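Local coordinates for UL18 protein (Human herpesvirus 5, PDB 3D2U) that probably shields infected cells from host NK cells as a viral MHC class I mimic that engages and modulates the inhibitory receptor LILRB1, at residues V197-Q200 and A205-F208; C209-F214 and I219-I224; H29-H34 and P60-G65. The protein carries 4 engineered substitutions. All blocks are in the same frame, centred on the assembly; numbering follows the deposited sequence.

Interaction 1. Residues V197-Q200 and A205-F208; sequences VRNQ and AEAF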
loop_
_atom_site.group_PDB
_atom_site.type_symbol
_atom_site.label_atom_id
_atom_site.label_comp_id
_atom_site.label_asym_id
_atom_site.label_seq_id
_atom_site.Cartn_x
_atom_site.Cartn_y
_atom_site.Cartn_z
ATOM N N VAL A 197 20.084 -6.591 15.800
ATOM C CA VAL A 197 20.809 -6.477 14.538
ATOM C C VAL A 197 20.784 -7.854 13.895
ATOM O O VAL A 197 20.693 -8.870 14.589
ATOM C CB VAL A 197 22.273 -5.968 14.731
ATOM C CG1 VAL A 197 22.246 -4.577 15.327
ATOM C CG2 VAL A 197 23.055 -6.909 15.638
ATOM N N ARG A 198 20.832 -7.884 12.568
ATOM C CA ARG A 198 20.777 -9.141 11.830
ATOM C C ARG A 198 21.483 -8.995 10.487
ATOM O O ARG A 198 22.015 -7.929 10.170
ATOM C CB ARG A 198 19.309 -9.532 11.596
ATOM C CG ARG A 198 18.502 -8.450 10.870
ATOM C CD ARG A 198 17.017 -8.806 10.675
ATOM N NE ARG A 198 16.425 -7.927 9.664
ATOM C CZ ARG A 198 15.193 -8.059 9.173
ATOM N NH1 ARG A 198 14.402 -9.035 9.602
ATOM N NH2 ARG A 198 14.758 -7.224 8.233
ATOM N N ASN A 199 21.490 -10.082 9.721
ATOM C CA ASN A 199 22.083 -10.122 8.382
ATOM C C ASN A 199 23.462 -9.473 8.235
ATOM O O ASN A 199 23.665 -8.563 7.427
ATOM C CB ASN A 199 21.093 -9.518 7.376
ATOM C CG ASN A 199 19.701 -10.119 7.502
ATOM O OD1 ASN A 199 19.550 -11.304 7.810
ATOM N ND2 ASN A 199 18.675 -9.306 7.260
ATOM N N GLN A 200 24.388 -9.982 9.022
ATOM C CA GLN A 200 25.753 -9.488 8.974
ATOM C C GLN A 200 26.317 -9.725 7.580
ATOM O O GLN A 200 26.123 -10.804 7.024
ATOM C CB GLN A 200 26.640 -10.219 9.984
ATOM C CG GLN A 200 28.086 -9.761 10.000
ATOM C CD GLN A 200 28.254 -8.455 10.732
ATOM O OE1 GLN A 200 27.355 -8.002 11.450
ATOM N NE2 GLN A 200 29.410 -7.827 10.544
ATOM N N ALA A 205 25.803 -4.522 8.740
ATOM C CA ALA A 205 24.694 -5.271 9.342
ATOM C C ALA A 205 23.411 -4.459 9.251
ATOM O O ALA A 205 23.429 -3.306 8.817
ATOM C CB ALA A 205 25.001 -5.606 10.803
ATOM N N GLU A 206 22.293 -5.062 9.636
ATOM C CA GLU A 206 21.027 -4.342 9.605
ATOM C C GLU A 206 20.424 -4.278 10.997
ATOM O O GLU A 206 20.211 -5.304 11.643
ATOM C CB GLU A 206 20.026 -5.016 8.670
ATOM C CG GLU A 206 18.724 -4.237 8.548
ATOM C CD GLU A 206 17.779 -4.846 7.539
ATOM O OE1 GLU A 206 17.147 -5.877 7.849
ATOM O OE2 GLU A 206 17.685 -4.296 6.425
ATOM N N ALA A 207 20.158 -3.065 11.455
ATOM C CA ALA A 207 19.549 -2.869 12.756
ATOM C C ALA A 207 18.045 -2.740 12.527
ATOM O O ALA A 207 17.615 -2.183 11.515
ATOM C CB ALA A 207 20.107 -1.601 13.399
ATOM N N PHE A 208 17.248 -3.274 13.441
ATOM C CA PHE A 208 15.795 -3.179 13.324
ATOM C C PHE A 208 15.205 -2.842 14.689
ATOM O O PHE A 208 15.837 -3.076 15.717
ATOM C CB PHE A 208 15.195 -4.498 12.807
ATOM C CG PHE A 208 15.308 -5.647 13.779
ATOM C CD1 PHE A 208 14.343 -5.849 14.765
ATOM C CD2 PHE A 208 16.385 -6.525 13.708
ATOM C CE1 PHE A 208 14.455 -6.911 15.665
ATOM C CE2 PHE A 208 16.503 -7.590 14.603
ATOM C CZ PHE A 208 15.536 -7.784 15.581
HETATM O O HOH W 1 15.220 -5.233 5.975
#

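Interaction 2. Residues C209-F214 and I219-I224; sequences CTSYGF and IQITFI. Engineered in segment 219-224: Gln220 (natural residue Asn).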
loop_
_atom_site.group_PDB
_atom_site.type_symbol
_atom_site.label_atom_id
_atom_site.label_comp_id
_atom_site.label_asym_id
_atom_site.label_seq_id
_atom_site.Cartn_x
_atom_site.Cartn_y
_atom_site.Cartn_z
ATOM N N CYS A 209 13.999 -2.281 14.683
ATOM C CA CYS A 209 13.282 -1.909 15.898
ATOM C C CYS A 209 11.803 -1.828 15.561
ATOM O O CYS A 209 11.406 -1.009 14.733
ATOM C CB CYS A 209 13.747 -0.552 16.407
ATOM S SG CYS A 209 13.066 -0.114 18.042
ATOM N N THR A 210 10.999 -2.660 16.223
ATOM C CA THR A 210 9.552 -2.737 15.976
ATOM C C THR A 210 8.684 -2.473 17.215
ATOM O O THR A 210 9.014 -2.906 18.322
ATOM C CB THR A 210 9.176 -4.134 15.427
ATOM O OG1 THR A 210 9.992 -4.433 14.290
ATOM C CG2 THR A 210 7.715 -4.189 15.027
ATOM N N SER A 211 7.581 -1.754 17.015
ATOM C CA SER A 211 6.647 -1.435 18.091
ATOM C C SER A 211 5.353 -2.225 17.874
ATOM O O SER A 211 4.809 -2.257 16.767
ATOM C CB SER A 211 6.373 0.076 18.127
ATOM O OG SER A 211 7.522 0.782 18.579
ATOM N N TYR A 212 4.871 -2.859 18.940
ATOM C CA TYR A 212 3.676 -3.697 18.883
ATOM C C TYR A 212 2.540 -3.267 19.816
ATOM O O TYR A 212 2.777 -2.875 20.960
ATOM C CB TYR A 212 4.022 -5.151 19.239
ATOM C CG TYR A 212 5.210 -5.767 18.524
ATOM C CD1 TYR A 212 6.528 -5.455 18.900
ATOM C CD2 TYR A 212 5.019 -6.717 17.516
ATOM C CE1 TYR A 212 7.621 -6.081 18.292
ATOM C CE2 TYR A 212 6.109 -7.358 16.906
ATOM C CZ TYR A 212 7.405 -7.033 17.300
ATOM O OH TYR A 212 8.484 -7.657 16.711
ATOM N N GLY A 213 1.311 -3.368 19.316
ATOM C CA GLY A 213 0.127 -3.055 20.099
ATOM C C GLY A 213 -0.033 -1.692 20.748
ATOM O O GLY A 213 -0.427 -1.602 21.908
ATOM N N PHE A 214 0.232 -0.622 20.014
ATOM C CA PHE A 214 0.068 0.689 20.604
ATOM C C PHE A 214 -1.177 1.361 20.083
ATOM O O PHE A 214 -1.636 1.067 18.985
ATOM C CB PHE A 214 1.304 1.582 20.361
ATOM C CG PHE A 214 1.704 1.732 18.906
ATOM C CD1 PHE A 214 1.394 2.892 18.199
ATOM C CD2 PHE A 214 2.454 0.741 18.268
ATOM C CE1 PHE A 214 1.841 3.067 16.873
ATOM C CE2 PHE A 214 2.901 0.902 16.955
ATOM C CZ PHE A 214 2.595 2.070 16.254
ATOM N N ILE A 219 3.300 7.648 16.600
ATOM C CA ILE A 219 4.466 7.166 17.309
ATOM C C ILE A 219 5.723 7.629 16.583
ATOM O O ILE A 219 5.677 7.953 15.408
ATOM C CB ILE A 219 4.403 5.614 17.353
ATOM C CG1 ILE A 219 5.464 5.039 18.283
ATOM C CG2 ILE A 219 4.549 5.055 15.927
ATOM C CD1 ILE A 219 5.215 3.557 18.611
ATOM N N GLN A 220 6.841 7.680 17.296
ATOM C CA GLN A 220 8.112 8.077 16.705
ATOM C C GLN A 220 9.110 6.997 17.112
ATOM O O GLN A 220 9.260 6.672 18.291
ATOM C CB GLN A 220 8.553 9.470 17.199
ATOM C CG GLN A 220 9.884 9.952 16.606
ATOM C CD GLN A 220 10.217 11.408 16.945
ATOM O OE1 GLN A 220 11.367 11.841 16.815
ATOM N NE2 GLN A 220 9.211 12.167 17.370
ATOM N N ILE A 221 9.752 6.422 16.103
ATOM C CA ILE A 221 10.729 5.357 16.266
ATOM C C ILE A 221 12.012 5.878 15.630
ATOM O O ILE A 221 12.048 6.154 14.433
ATOM C CB ILE A 221 10.274 4.076 15.523
ATOM C CG1 ILE A 221 8.931 3.582 16.075
ATOM C CG2 ILE A 221 11.350 3.003 15.626
ATOM C CD1 ILE A 221 7.742 4.428 15.666
ATOM N N THR A 222 13.065 6.003 16.430
ATOM C CA THR A 222 14.334 6.540 15.949
ATOM C C THR A 222 15.514 5.677 16.401
ATOM O O THR A 222 15.482 5.070 17.468
ATOM C CB THR A 222 14.527 7.968 16.498
ATOM O OG1 THR A 222 13.289 8.675 16.393
ATOM C CG2 THR A 222 15.591 8.711 15.721
ATOM N N PHE A 223 16.550 5.603 15.579
ATOM C CA PHE A 223 17.736 4.841 15.959
ATOM C C PHE A 223 18.718 5.865 16.451
ATOM O O PHE A 223 18.887 6.908 15.826
ATOM C CB PHE A 223 18.368 4.121 14.766
ATOM C CG PHE A 223 17.521 3.043 14.213
ATOM C CD1 PHE A 223 16.643 3.302 13.160
ATOM C CD2 PHE A 223 17.543 1.775 14.787
ATOM C CE1 PHE A 223 15.799 2.310 12.691
ATOM C CE2 PHE A 223 16.700 0.779 14.323
ATOM C CZ PHE A 223 15.825 1.046 13.273
ATOM N N ILE A 224 19.360 5.605 17.574
ATOM C CA ILE A 224 20.336 6.571 18.025
ATOM C C ILE A 224 21.708 5.950 17.852
ATOM O O ILE A 224 22.023 4.894 18.415
ATOM C CB ILE A 224 20.140 7.010 19.488
ATOM C CG1 ILE A 224 18.661 7.305 19.778
ATOM C CG2 ILE A 224 20.957 8.284 19.731
ATOM C CD1 ILE A 224 18.069 8.416 18.945
#

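Interaction 3. Residues H29-H34 and P60-G65; sequences HFFTYH and PTYLDG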
loop_
_atom_site.group_PDB
_atom_site.type_symbol
_atom_site.label_atom_id
_atom_site.label_comp_id
_atom_site.label_asym_id
_atom_site.label_seq_id
_atom_site.Cartn_x
_atom_site.Cartn_y
_atom_site.Cartn_z
ATOM N N HIS A 29 -11.826 0.770 14.483
ATOM C CA HIS A 29 -13.045 0.300 13.822
ATOM C C HIS A 29 -13.903 -0.364 14.893
ATOM O O HIS A 29 -13.572 -1.448 15.386
ATOM C CB HIS A 29 -12.683 -0.685 12.692
ATOM C CG HIS A 29 -13.829 -1.523 12.207
ATOM N ND1 HIS A 29 -15.118 -1.045 12.097
ATOM C CD2 HIS A 29 -13.865 -2.806 11.781
ATOM C CE1 HIS A 29 -15.900 -2.002 11.625
ATOM N NE2 HIS A 29 -15.167 -3.080 11.425
ATOM N N PHE A 30 -14.999 0.298 15.255
ATOM C CA PHE A 30 -15.890 -0.195 16.303
ATOM C C PHE A 30 -17.276 -0.654 15.863
ATOM O O PHE A 30 -17.953 -1.369 16.605
ATOM C CB PHE A 30 -16.077 0.884 17.375
ATOM C CG PHE A 30 -16.895 2.068 16.919
ATOM C CD1 PHE A 30 -16.309 3.115 16.213
ATOM C CD2 PHE A 30 -18.253 2.129 17.201
ATOM C CE1 PHE A 30 -17.062 4.212 15.798
ATOM C CE2 PHE A 30 -19.024 3.217 16.794
ATOM C CZ PHE A 30 -18.433 4.262 16.090
ATOM N N PHE A 31 -17.703 -0.247 14.672
ATOM C CA PHE A 31 -19.037 -0.592 14.199
ATOM C C PHE A 31 -19.122 -0.995 12.728
ATOM O O PHE A 31 -18.428 -0.435 11.878
ATOM C CB PHE A 31 -19.973 0.596 14.441
ATOM C CG PHE A 31 -21.330 0.417 13.849
ATOM C CD1 PHE A 31 -22.333 -0.256 14.551
ATOM C CD2 PHE A 31 -21.605 0.884 12.564
ATOM C CE1 PHE A 31 -23.590 -0.461 13.978
ATOM C CE2 PHE A 31 -22.859 0.683 11.981
ATOM C CZ PHE A 31 -23.855 0.009 12.689
ATOM N N THR A 32 -19.995 -1.955 12.435
ATOM C CA THR A 32 -20.207 -2.405 11.066
ATOM C C THR A 32 -21.672 -2.720 10.816
ATOM O O THR A 32 -22.342 -3.315 11.657
ATOM C CB THR A 32 -19.383 -3.676 10.716
ATOM O OG1 THR A 32 -18.014 -3.310 10.528
ATOM C CG2 THR A 32 -19.911 -4.333 9.438
ATOM N N TYR A 33 -22.161 -2.283 9.661
ATOM C CA TYR A 33 -23.513 -2.585 9.215
ATOM C C TYR A 33 -23.304 -3.177 7.834
ATOM O O TYR A 33 -22.641 -2.575 6.986
ATOM C CB TYR A 33 -24.397 -1.352 9.082
ATOM C CG TYR A 33 -25.685 -1.687 8.351
ATOM C CD1 TYR A 33 -26.727 -2.362 8.994
ATOM C CD2 TYR A 33 -25.837 -1.386 6.996
ATOM C CE1 TYR A 33 -27.884 -2.729 8.307
ATOM C CE2 TYR A 33 -26.981 -1.748 6.304
ATOM C CZ TYR A 33 -28.004 -2.421 6.963
ATOM O OH TYR A 33 -29.143 -2.780 6.281
ATOM N N HIS A 34 -23.868 -4.356 7.619
ATOM C CA HIS A 34 -23.742 -5.063 6.349
ATOM C C HIS A 34 -25.109 -5.599 5.910
ATOM O O HIS A 34 -25.951 -5.942 6.744
ATOM C CB HIS A 34 -22.741 -6.203 6.519
ATOM C CG HIS A 34 -22.571 -7.063 5.307
ATOM N ND1 HIS A 34 -21.822 -6.681 4.215
ATOM C CD2 HIS A 34 -23.035 -8.305 5.027
ATOM C CE1 HIS A 34 -21.829 -7.651 3.317
ATOM N NE2 HIS A 34 -22.560 -8.647 3.786
ATOM N N PRO A 60 -28.704 -0.854 25.662
ATOM C CA PRO A 60 -29.232 -2.137 25.177
ATOM C C PRO A 60 -29.853 -2.193 23.780
ATOM O O PRO A 60 -29.877 -3.259 23.158
ATOM C CB PRO A 60 -30.248 -2.527 26.259
ATOM C CG PRO A 60 -29.796 -1.769 27.468
ATOM C CD PRO A 60 -29.416 -0.441 26.884
ATOM N N THR A 61 -30.375 -1.074 23.291
ATOM C CA THR A 61 -31.004 -1.081 21.977
ATOM C C THR A 61 -30.218 -0.295 20.939
ATOM O O THR A 61 -30.769 0.133 19.923
ATOM C CB THR A 61 -32.428 -0.522 22.059
ATOM O OG1 THR A 61 -32.380 0.861 22.432
ATOM C CG2 THR A 61 -33.237 -1.301 23.085
ATOM N N TYR A 62 -28.928 -0.114 21.202
ATOM C CA TYR A 62 -28.050 0.628 20.305
ATOM C C TYR A 62 -27.947 -0.072 18.965
ATOM O O TYR A 62 -28.188 0.542 17.918
ATOM C CB TYR A 62 -26.650 0.748 20.911
ATOM C CG TYR A 62 -25.624 1.413 20.017
ATOM C CD1 TYR A 62 -25.442 2.799 20.032
ATOM C CD2 TYR A 62 -24.813 0.651 19.172
ATOM C CE1 TYR A 62 -24.473 3.404 19.231
ATOM C CE2 TYR A 62 -23.841 1.252 18.368
ATOM C CZ TYR A 62 -23.677 2.623 18.405
ATOM O OH TYR A 62 -22.706 3.206 17.627
ATOM N N LEU A 63 -27.587 -1.356 19.003
ATOM C CA LEU A 63 -27.424 -2.137 17.780
ATOM C C LEU A 63 -28.706 -2.317 16.962
ATOM O O LEU A 63 -28.648 -2.329 15.731
ATOM C CB LEU A 63 -26.799 -3.505 18.090
ATOM C CG LEU A 63 -25.321 -3.588 18.500
ATOM C CD1 LEU A 63 -24.906 -5.051 18.602
ATOM C CD2 LEU A 63 -24.435 -2.873 17.484
ATOM N N ASP A 64 -29.853 -2.466 17.625
ATOM C CA ASP A 64 -31.119 -2.616 16.906
ATOM C C ASP A 64 -31.438 -1.294 16.213
ATOM O O ASP A 64 -31.964 -1.272 15.102
ATOM C CB ASP A 64 -32.252 -2.997 17.875
ATOM C CG ASP A 64 -32.210 -4.470 18.283
ATOM O OD1 ASP A 64 -32.708 -4.806 19.382
ATOM O OD2 ASP A 64 -31.693 -5.297 17.500
ATOM N N GLY A 65 -31.104 -0.194 16.880
ATOM C CA GLY A 65 -31.352 1.121 16.316
ATOM C C GLY A 65 -30.532 1.317 15.053
ATOM O O GLY A 65 -31.069 1.559 13.971
#

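Interaction 1. Residues V197-Q200 and A205-F208
Arg198 and Glu206 reach out side by side from neighbouring strands and meet in a salt bridge in which one carboxylate oxygen takes two N-H groups. Arg198 NE and NH2 each lie 2.8 Å from Glu206 OE1. That oxygen sits almost in the guanidinium plane and is approached nearly along its C-O bond, although the two flat groups themselves are turned 31° apart. A water joins Arg198 NH2, already bonded to OE1, weakly to the second carboxylate oxygen, Glu206 OE2. The arginine chain runs extended from CG to NE, and its CD passes 3.8 Å from CD2 of Phe208, whose ring plane is tilted 52° from the guanidinium. The aliphatic part of an arginine suits such a place, since it can pack on an aromatic while its end stays polar.

Behind the ion pair, the backbones fix the register of an antiparallel hairpin. Arg198 and Glu206 form the hydrogen-bonded pair, with Arg198 N 2.8 Å from Glu206 O and Glu206 N 2.9 Å from Arg198 O. Val197 and Ala207 make the adjacent non-hydrogen-bonded pair, on the other face, where Val197 CG1 lies 4.1 Å from Ala207 CB. Ala207 also meets Val255 and Ile278, so a small side chain fits between this sheet and strand 273-279 of the immunoglobulin C1-set sandwich. Near the turn, Gln200 NE2 bonds to Asp202 O.

Outside the hairpin, Arg198 NH1 makes salt bridges to acidic side chains of another protein chain, and Glu206 OE2 has a weak bond to the backbone of a further one. With Glu206 holding NE and NH2, the guanidinium has its rotation fixed and NH1 presented to that partner; its positive charge, shared among these carboxylates, would be expected to favour their ionised form.

Interaction 2. Residues C209-F214 and I219-I224
Strands 209-212 and 220-224, whose side chains Cys209, Ser211, Ile221 and Phe223 touch, run nearly antiparallel at 155° but lie 8.3 Å apart at their axes, because they belong to the two facing sheets of an immunoglobulin sandwich and meet mainly through side chains, without backbone pairing. At one end Ile219 lies against the Phe214 ring. Its CD1 stands 3.6 Å from the ring centroid and 4° off the normal, a CH-pi contact over the middle of the face, while its CG2 touches Phe214 CE1 at 3.5 Å. With CG1 anti to the backbone N (chi1 -170°) and the next torsion also extended, Ile219 stretches far enough to lay that methyl on the ring and still bring it to 3.6 Å from Ser211 OG. A branched side chain serves well here, offering one methyl to the face and another to the rim.

Just before Phe214 the strand carries a G1 beta bulge, in which Gly213 and Phe214 both face Phe249. Gly213 adopts a left-handed backbone conformation, readily taken by glycine, and the chain turns a corner there.

Further along, Ile221 CG2 lies 4.3 Å from Cys209 SG, the sulfur being disulfide-bonded to Cys265 on strand 262-268. This is the intersheet disulfide of immunoglobulin domains, and its apolar sulfur is well matched to an isoleucine methyl. Phe223 CE2 touches Cys209 CB at 3.9 Å, and the same side chain meets Val255 of strand 249-258, in the same sheet as Cys209.

Pro191, Val193 and Val267 extend the apolar surroundings of Ser211. Its OG, buried with no polar partner in the model, is small enough to be accommodated, probably at some energetic cost. Cohesion here probably comes from burial of apolar surface and close packing, including one CH-pi contact, with the disulfide as covalent tie.

Interaction 3. Residues H29-H34 and P60-G65
Tyr62 and Phe30 join the first long helix of the MHC class I alpha1/alpha2 platform to the beta sheet beneath it, on which the peptide groove is built. The closer part of the contact is here. Tyr62 brings its hydroxyl to the edge of the Phe30 ring, near the ring plane, with OH 3.8 Å from Phe30 CE2, and the two side chains cross at about a right angle. CG of Tyr62 is anti to the backbone N (chi1 176°), which sends the ring away from helix 62-88 toward the sheet. A tyrosine fits because its ring can lie among aromatics while the hydroxyl finds a polar mate in Tyr181 OH. Trp177 meets the Tyr62 ring, while Trp51 and Tyr181 meet that of Phe30. Trp177 and Tyr181 come from helix 173-184 and Trp51 from helix 51-58, a cluster consistent with the end of a class I groove that takes the N terminus of the peptide.

A classic beta bulge, with Phe30 and Phe31 both facing Gly23, lets these consecutive phenylalanines turn into the same space under the helix.

Toward the partly exposed Leu63 the packing is looser. Phe31 CD1 is 4.4 Å from Tyr62 CE2. Phe31 has other work: its ring packs on an apolar side chain of the bound peptide, as an aromatic residue on a groove floor may. Beyond, Pro60 and Thr61 are exposed, and Thr61 serves as N-cap residue without a side-chain bond. At the edge of the Phe31 ring, near its plane, Leu63 CD2 lies 4.3 Å from Phe31 CE1.

From the N terminus, interaction 3 comes first. It closes a loop of 25 residues, containing strand 44-47 and helix 51-58, and ties the platform's sheet to helix 62-88. The chain then completes the platform before entering the immunoglobulin domain, where interaction 1 closes a tight hairpin, four residues separating its segments, and interaction 2 another short connection, this one passing from one sheet to the other. The three follow in series; none encloses or crosses another. Interactions 1 and 2 share strand 204-214 and touch where Phe208 C lies 3.9 Å from Phe223 CE2. Interaction 3 stands apart, its nearest atoms about 11 Å from interaction 2 and about 27 Å from interaction 1.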